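3-deoxy-D-manno-octulosonate 8-phosphate phosphatase KdsC (Haemophilus influenzae Rd, PDB 1K1E) hydrolyses 3-deoxy-D-manno-octulosonate 8-phosphate to 3-deoxy-D-manno-octulosonate and inorganic phosphate, a magnesium-dependent step of lipopolysaccharide biosynthesis. Local coordinates at residues A[107-112]-A[127-131]; A[84-89]-A[111-117]. All blocks are in the same frame, centred on the assembly; numbering follows the deposited sequence.

Interaction 1 of 2, residues A[107-112]-A[127-131]; sequences DDSVDL and APIYV. With CO (cobalt (II) ion), chain M.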
loop_
_atom_site.group_PDB
_atom_site.type_symbol
_atom_site.label_atom_id
_atom_site.label_comp_id
_atom_site.label_asym_id
_atom_site.label_seq_id
_atom_site.Cartn_x
_atom_site.Cartn_y
_atom_site.Cartn_z
ATOM N N ASP A 107 8.065 -10.006 13.724
ATOM C CA ASP A 107 8.693 -9.790 12.392
ATOM C C ASP A 107 10.155 -9.351 12.426
ATOM O O ASP A 107 10.765 -9.264 11.364
ATOM C CB ASP A 107 7.979 -8.696 11.614
ATOM C CG ASP A 107 8.177 -7.306 12.229
ATOM O OD1 ASP A 107 8.547 -6.336 11.534
ATOM O OD2 ASP A 107 7.961 -7.160 13.435
ATOM N N ASP A 108 10.673 -9.002 13.597
ATOM C CA ASP A 108 12.050 -8.455 13.617
ATOM C C ASP A 108 12.909 -8.872 14.786
ATOM O O ASP A 108 12.458 -9.638 15.670
ATOM C CB ASP A 108 11.969 -6.887 13.535
ATOM C CG ASP A 108 13.190 -6.251 12.862
ATOM O OD1 ASP A 108 13.189 -4.988 12.751
ATOM O OD2 ASP A 108 14.105 -7.009 12.421
ATOM N N SER A 109 14.150 -8.358 14.790
ATOM C CA SER A 109 15.134 -8.708 15.822
ATOM C C SER A 109 14.619 -8.525 17.223
ATOM O O SER A 109 14.913 -9.367 18.098
ATOM C CB SER A 109 16.430 -7.891 15.624
ATOM O OG SER A 109 16.912 -8.136 14.287
ATOM N N VAL A 110 13.868 -7.443 17.435
ATOM C CA VAL A 110 13.302 -7.144 18.754
ATOM C C VAL A 110 12.465 -8.315 19.240
ATOM O O VAL A 110 12.332 -8.487 20.429
ATOM C CB VAL A 110 12.346 -5.868 18.732
ATOM C CG1 VAL A 110 12.159 -5.277 20.174
ATOM C CG2 VAL A 110 12.915 -4.768 17.798
ATOM N N ASP A 111 11.880 -9.108 18.341
ATOM C CA ASP A 111 11.033 -10.204 18.802
ATOM C C ASP A 111 11.782 -11.505 19.100
ATOM O O ASP A 111 11.188 -12.454 19.626
ATOM C CB ASP A 111 9.965 -10.474 17.749
ATOM C CG ASP A 111 9.226 -9.236 17.375
ATOM O OD1 ASP A 111 8.648 -8.643 18.294
ATOM O OD2 ASP A 111 9.228 -8.824 16.197
ATOM N N LEU A 112 13.066 -11.560 18.743
ATOM C CA LEU A 112 13.817 -12.779 18.988
ATOM C C LEU A 112 13.696 -13.268 20.470
ATOM O O LEU A 112 13.507 -14.471 20.700
ATOM C CB LEU A 112 15.289 -12.568 18.576
ATOM C CG LEU A 112 15.401 -12.496 17.033
ATOM C CD1 LEU A 112 16.896 -12.190 16.676
ATOM C CD2 LEU A 112 14.987 -13.801 16.391
ATOM N N ALA A 127 9.425 -11.252 7.114
ATOM C CA ALA A 127 10.414 -11.100 8.164
ATOM C C ALA A 127 11.798 -11.522 7.604
ATOM O O ALA A 127 11.899 -12.309 6.649
ATOM C CB ALA A 127 10.073 -12.029 9.381
ATOM N N PRO A 128 12.887 -11.015 8.200
ATOM C CA PRO A 128 14.183 -11.455 7.649
ATOM C C PRO A 128 14.510 -12.844 7.994
ATOM O O PRO A 128 13.958 -13.436 8.935
ATOM C CB PRO A 128 15.197 -10.487 8.255
ATOM C CG PRO A 128 14.514 -10.061 9.572
ATOM C CD PRO A 128 13.047 -9.964 9.210
ATOM N N ILE A 129 15.497 -13.344 7.261
ATOM C CA ILE A 129 15.909 -14.718 7.414
ATOM C C ILE A 129 16.213 -15.120 8.825
ATOM O O ILE A 129 15.827 -16.203 9.277
ATOM C CB ILE A 129 17.141 -14.932 6.576
ATOM C CG1 ILE A 129 16.805 -14.569 5.122
ATOM C CG2 ILE A 129 17.672 -16.325 6.748
ATOM C CD1 ILE A 129 16.152 -15.686 4.414
ATOM N N TYR A 130 16.901 -14.245 9.528
ATOM C CA TYR A 130 17.287 -14.555 10.886
ATOM C C TYR A 130 16.133 -14.636 11.870
ATOM O O TYR A 130 16.260 -15.276 12.904
ATOM C CB TYR A 130 18.397 -13.598 11.384
ATOM C CG TYR A 130 18.200 -12.150 11.022
ATOM C CD1 TYR A 130 17.445 -11.314 11.829
ATOM C CD2 TYR A 130 18.742 -11.628 9.860
ATOM C CE1 TYR A 130 17.243 -9.994 11.496
ATOM C CE2 TYR A 130 18.538 -10.275 9.521
ATOM C CZ TYR A 130 17.798 -9.484 10.341
ATOM O OH TYR A 130 17.630 -8.176 10.020
ATOM N N VAL A 131 15.016 -14.015 11.530
ATOM C CA VAL A 131 13.816 -14.093 12.355
ATOM C C VAL A 131 13.073 -15.387 11.912
ATOM O O VAL A 131 12.604 -16.213 12.733
ATOM C CB VAL A 131 12.937 -12.845 12.069
ATOM C CG1 VAL A 131 11.494 -13.132 12.472
ATOM C CG2 VAL A 131 13.517 -11.628 12.821
HETATM CO CO CO M . 7.570 -5.558 14.625
HETATM O O HOH W 1 8.687 -4.337 13.345
HETATM O O HOH W 2 14.996 -6.945 9.805
HETATM O O HOH W 3 9.151 -6.065 15.957
HETATM O O HOH W 4 6.973 -3.983 16.012
#

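Interaction 2 of 2, residues A[84-89]-A[111-117]; sequences KETACF and DLPAFAA. With HG (mercury (II) ion), chain N; SO4 (sulfate ion), chain O.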
loop_
_atom_site.group_PDB
_atom_site.type_symbol
_atom_site.label_atom_id
_atom_site.label_comp_id
_atom_site.label_asym_id
_atom_site.label_seq_id
_atom_site.Cartn_x
_atom_site.Cartn_y
_atom_site.Cartn_z
ATOM N N LYS A 84 11.202 -7.138 25.181
ATOM C CA LYS A 84 10.067 -8.030 25.098
ATOM C C LYS A 84 10.071 -9.343 25.847
ATOM O O LYS A 84 8.998 -9.845 26.154
ATOM C CB LYS A 84 9.737 -8.277 23.610
ATOM C CG LYS A 84 9.351 -6.967 22.927
ATOM C CD LYS A 84 8.860 -7.200 21.487
ATOM C CE LYS A 84 8.506 -5.841 20.805
ATOM N NZ LYS A 84 7.748 -6.157 19.552
ATOM N N GLU A 85 11.233 -9.892 26.186
ATOM C CA GLU A 85 11.194 -11.161 26.898
ATOM C C GLU A 85 10.499 -11.079 28.273
ATOM O O GLU A 85 9.755 -11.971 28.631
ATOM C CB GLU A 85 12.604 -11.719 27.118
ATOM C CG GLU A 85 12.568 -13.029 27.944
ATOM C CD GLU A 85 13.966 -13.475 28.392
ATOM O OE1 GLU A 85 14.938 -13.114 27.681
ATOM O OE2 GLU A 85 14.087 -14.181 29.430
ATOM N N THR A 86 10.745 -10.047 29.075
ATOM C CA THR A 86 10.046 -10.054 30.333
ATOM C C THR A 86 8.566 -9.652 30.132
ATOM O O THR A 86 7.717 -10.095 30.903
ATOM C CB THR A 86 10.712 -9.135 31.358
ATOM O OG1 THR A 86 10.747 -7.830 30.845
ATOM C CG2 THR A 86 12.152 -9.621 31.622
ATOM N N ALA A 87 8.266 -8.864 29.091
ATOM C CA ALA A 87 6.899 -8.454 28.801
ATOM C C ALA A 87 6.137 -9.733 28.540
ATOM O O ALA A 87 4.976 -9.850 28.951
ATOM C CB ALA A 87 6.783 -7.533 27.547
ATOM N N CYS A 88 6.758 -10.704 27.861
ATOM C CA CYS A 88 6.047 -11.956 27.610
ATOM C C CYS A 88 5.620 -12.602 28.898
ATOM O O CYS A 88 4.460 -12.979 29.048
ATOM C CB CYS A 88 6.855 -13.061 26.863
ATOM S SG CYS A 88 7.221 -12.519 25.136
ATOM N N PHE A 89 6.548 -12.792 29.825
ATOM C CA PHE A 89 6.117 -13.486 31.039
ATOM C C PHE A 89 5.070 -12.748 31.853
ATOM O O PHE A 89 4.196 -13.387 32.495
ATOM C CB PHE A 89 7.353 -13.810 31.838
ATOM C CG PHE A 89 8.307 -14.704 31.074
ATOM C CD1 PHE A 89 7.935 -16.002 30.751
ATOM C CD2 PHE A 89 9.573 -14.259 30.707
ATOM C CE1 PHE A 89 8.824 -16.857 30.077
ATOM C CE2 PHE A 89 10.457 -15.109 30.034
ATOM C CZ PHE A 89 10.086 -16.402 29.728
ATOM N N ASP A 111 11.880 -9.108 18.341
ATOM C CA ASP A 111 11.033 -10.204 18.802
ATOM C C ASP A 111 11.782 -11.505 19.100
ATOM O O ASP A 111 11.188 -12.454 19.626
ATOM C CB ASP A 111 9.965 -10.474 17.749
ATOM C CG ASP A 111 9.226 -9.236 17.375
ATOM O OD1 ASP A 111 8.648 -8.643 18.294
ATOM O OD2 ASP A 111 9.228 -8.824 16.197
ATOM N N LEU A 112 13.066 -11.560 18.743
ATOM C CA LEU A 112 13.817 -12.779 18.988
ATOM C C LEU A 112 13.696 -13.268 20.470
ATOM O O LEU A 112 13.507 -14.471 20.700
ATOM C CB LEU A 112 15.289 -12.568 18.576
ATOM C CG LEU A 112 15.401 -12.496 17.033
ATOM C CD1 LEU A 112 16.896 -12.190 16.676
ATOM C CD2 LEU A 112 14.987 -13.801 16.391
ATOM N N PRO A 113 13.817 -12.367 21.463
ATOM C CA PRO A 113 13.702 -12.838 22.852
ATOM C C PRO A 113 12.253 -13.274 23.147
ATOM O O PRO A 113 12.032 -14.138 23.992
ATOM C CB PRO A 113 14.098 -11.615 23.697
ATOM C CG PRO A 113 14.909 -10.760 22.746
ATOM C CD PRO A 113 14.187 -10.946 21.403
ATOM N N ALA A 114 11.295 -12.695 22.426
ATOM C CA ALA A 114 9.894 -13.043 22.562
ATOM C C ALA A 114 9.573 -14.441 22.058
ATOM O O ALA A 114 8.785 -15.178 22.683
ATOM C CB ALA A 114 8.990 -11.994 21.849
ATOM N N PHE A 115 10.202 -14.824 20.948
ATOM C CA PHE A 115 9.998 -16.155 20.410
ATOM C C PHE A 115 10.501 -17.163 21.433
ATOM O O PHE A 115 9.865 -18.165 21.662
ATOM C CB PHE A 115 10.814 -16.372 19.111
ATOM C CG PHE A 115 10.459 -15.422 17.991
ATOM C CD1 PHE A 115 11.433 -15.012 17.057
ATOM C CD2 PHE A 115 9.161 -14.974 17.818
ATOM C CE1 PHE A 115 11.114 -14.169 15.973
ATOM C CE2 PHE A 115 8.842 -14.142 16.741
ATOM C CZ PHE A 115 9.824 -13.737 15.816
ATOM N N ALA A 116 11.673 -16.859 22.014
ATOM C CA ALA A 116 12.346 -17.735 22.975
ATOM C C ALA A 116 11.547 -17.896 24.268
ATOM O O ALA A 116 11.505 -18.961 24.851
ATOM C CB ALA A 116 13.731 -17.196 23.283
ATOM N N ALA A 117 10.894 -16.836 24.692
ATOM C CA ALA A 117 10.117 -16.900 25.919
ATOM C C ALA A 117 8.800 -17.651 25.698
ATOM O O ALA A 117 8.314 -18.322 26.651
ATOM C CB ALA A 117 9.862 -15.566 26.394
HETATM HG HG HG N . 6.401 -14.558 24.196
HETATM S S SO4 O . 8.874 -3.038 18.464
HETATM O O1 SO4 O . 9.375 -4.412 18.373
HETATM O O2 SO4 O . 9.018 -2.434 17.107
HETATM O O3 SO4 O . 9.647 -2.259 19.417
HETATM O O4 SO4 O . 7.465 -3.171 18.911
#

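Interaction 1 of 2, residues A[107-112]-A[127-131]
The acidic loop that follows strand 102-106 in this HAD-type phosphatase, source of the metal ligand Asp107, packs here against the turn that leads into helix 129-132. No direct hydrogen bond joins the two segments; the evidence for the contact is van der Waals. Val131 CG2 lies 3.4 Å from Asp108 C, and the CD of Pro128, the N-cap residue, comes within 3.2 Å of Asp107 O. That carbonyl oxygen is buried by the contact and has no hydrogen-bonding partner in the model. A polar link does exist through one water, which donates to both Asp108 OD2 and Tyr130 OH. With chi1 at 43°, CG of Tyr130 sits between its own N and carbonyl carbon, and the ring lies over Pro128 CB, which is 3.5 Å from the ring plane toward the rim. Arg149 and Asp153 of the second subunit bind Asp108 OD2 and Tyr130 OH respectively, so this region is also a subunit interface. On the metal side, Asp107 OD2 is 2.0 Å from cobalt, where Asp14 OD2, the backbone O of Asp16 and three waters complete the site, while OD1 pairs with Arg39 of the second subunit. Asp111 OD2 helps hold the loop, accepting two backbone N-H groups: Asp108 N donates to the anti lone pair with an N-H...O angle of 165°, and Asp107 N comes from 43° above the carboxylate plane.

Interaction 2 of 2, residues A[84-89]-A[111-117]
Lys84 NZ and Asp111 OD1 form a salt bridge of 2.9 Å at the active-site end of two neighbouring helices, 84-95 and 112-117. The axes of the short segments come within 7.9 Å and cross at -35°, a spacing in keeping with the alanines at 114 and 117. Lys84 leaves its backbone with CG anti to the carbonyl carbon (chi1 -62°), and every later torsion is near 180°; this straight chain carries the ammonium group beyond the helix, where it meets OD1 nearly along the C-O bond direction. The same NZ donates to sulfate O1 at 2.7 Å and pairs with Asp14, whereas Asp111 OD1 also bonds Tyr104. Farther along, Glu85 CB rests on Pro113 CB at 3.7 Å. Ala117 CB is touched by Glu85 CG, Cys88 CB and, most closely, Phe89 CZ at 3.4 Å, an oblique approach to the ring. Cys88 has its SG anti to the carbonyl carbon, which brings SG to Ala114, 3.7 Å from its CA. Mercury bridges the two segments, bound by Cys88 SG at 2.4 Å on one side and by Ala114 O, a longer ligand at 2.9 Å, and Cys118 SG on the other. Lys84, a substrate-binding residue by similarity, holds sulfate and two carboxylates around one ammonium, an arrangement consistent with positive charge placed to receive the substrate's phosphate beside the acidic metal site.

Overall arrangement
Both contacts are largely buried, and their segments overlap at Asp111 and Leu112 but use different residues there: Leu112 packs against the first residues of helix 129-132 in interaction 1, whereas Asp111, Pro113, Ala114 and Ala117 meet helix 84-95 in interaction 2. They also touch directly, Val131 CG1 lying 3.7 Å from Phe115 CE1. Interaction 1 has no direct polar bond between its segments; interaction 2 pairs a salt bridge at its active-site end with apolar helix packing that reaches the more exposed Phe89. Both border the second subunit, interaction 1 with polar bonds as well as packing and interaction 2 by packing. Asp111 connects the loop of 107-112 to Lys84.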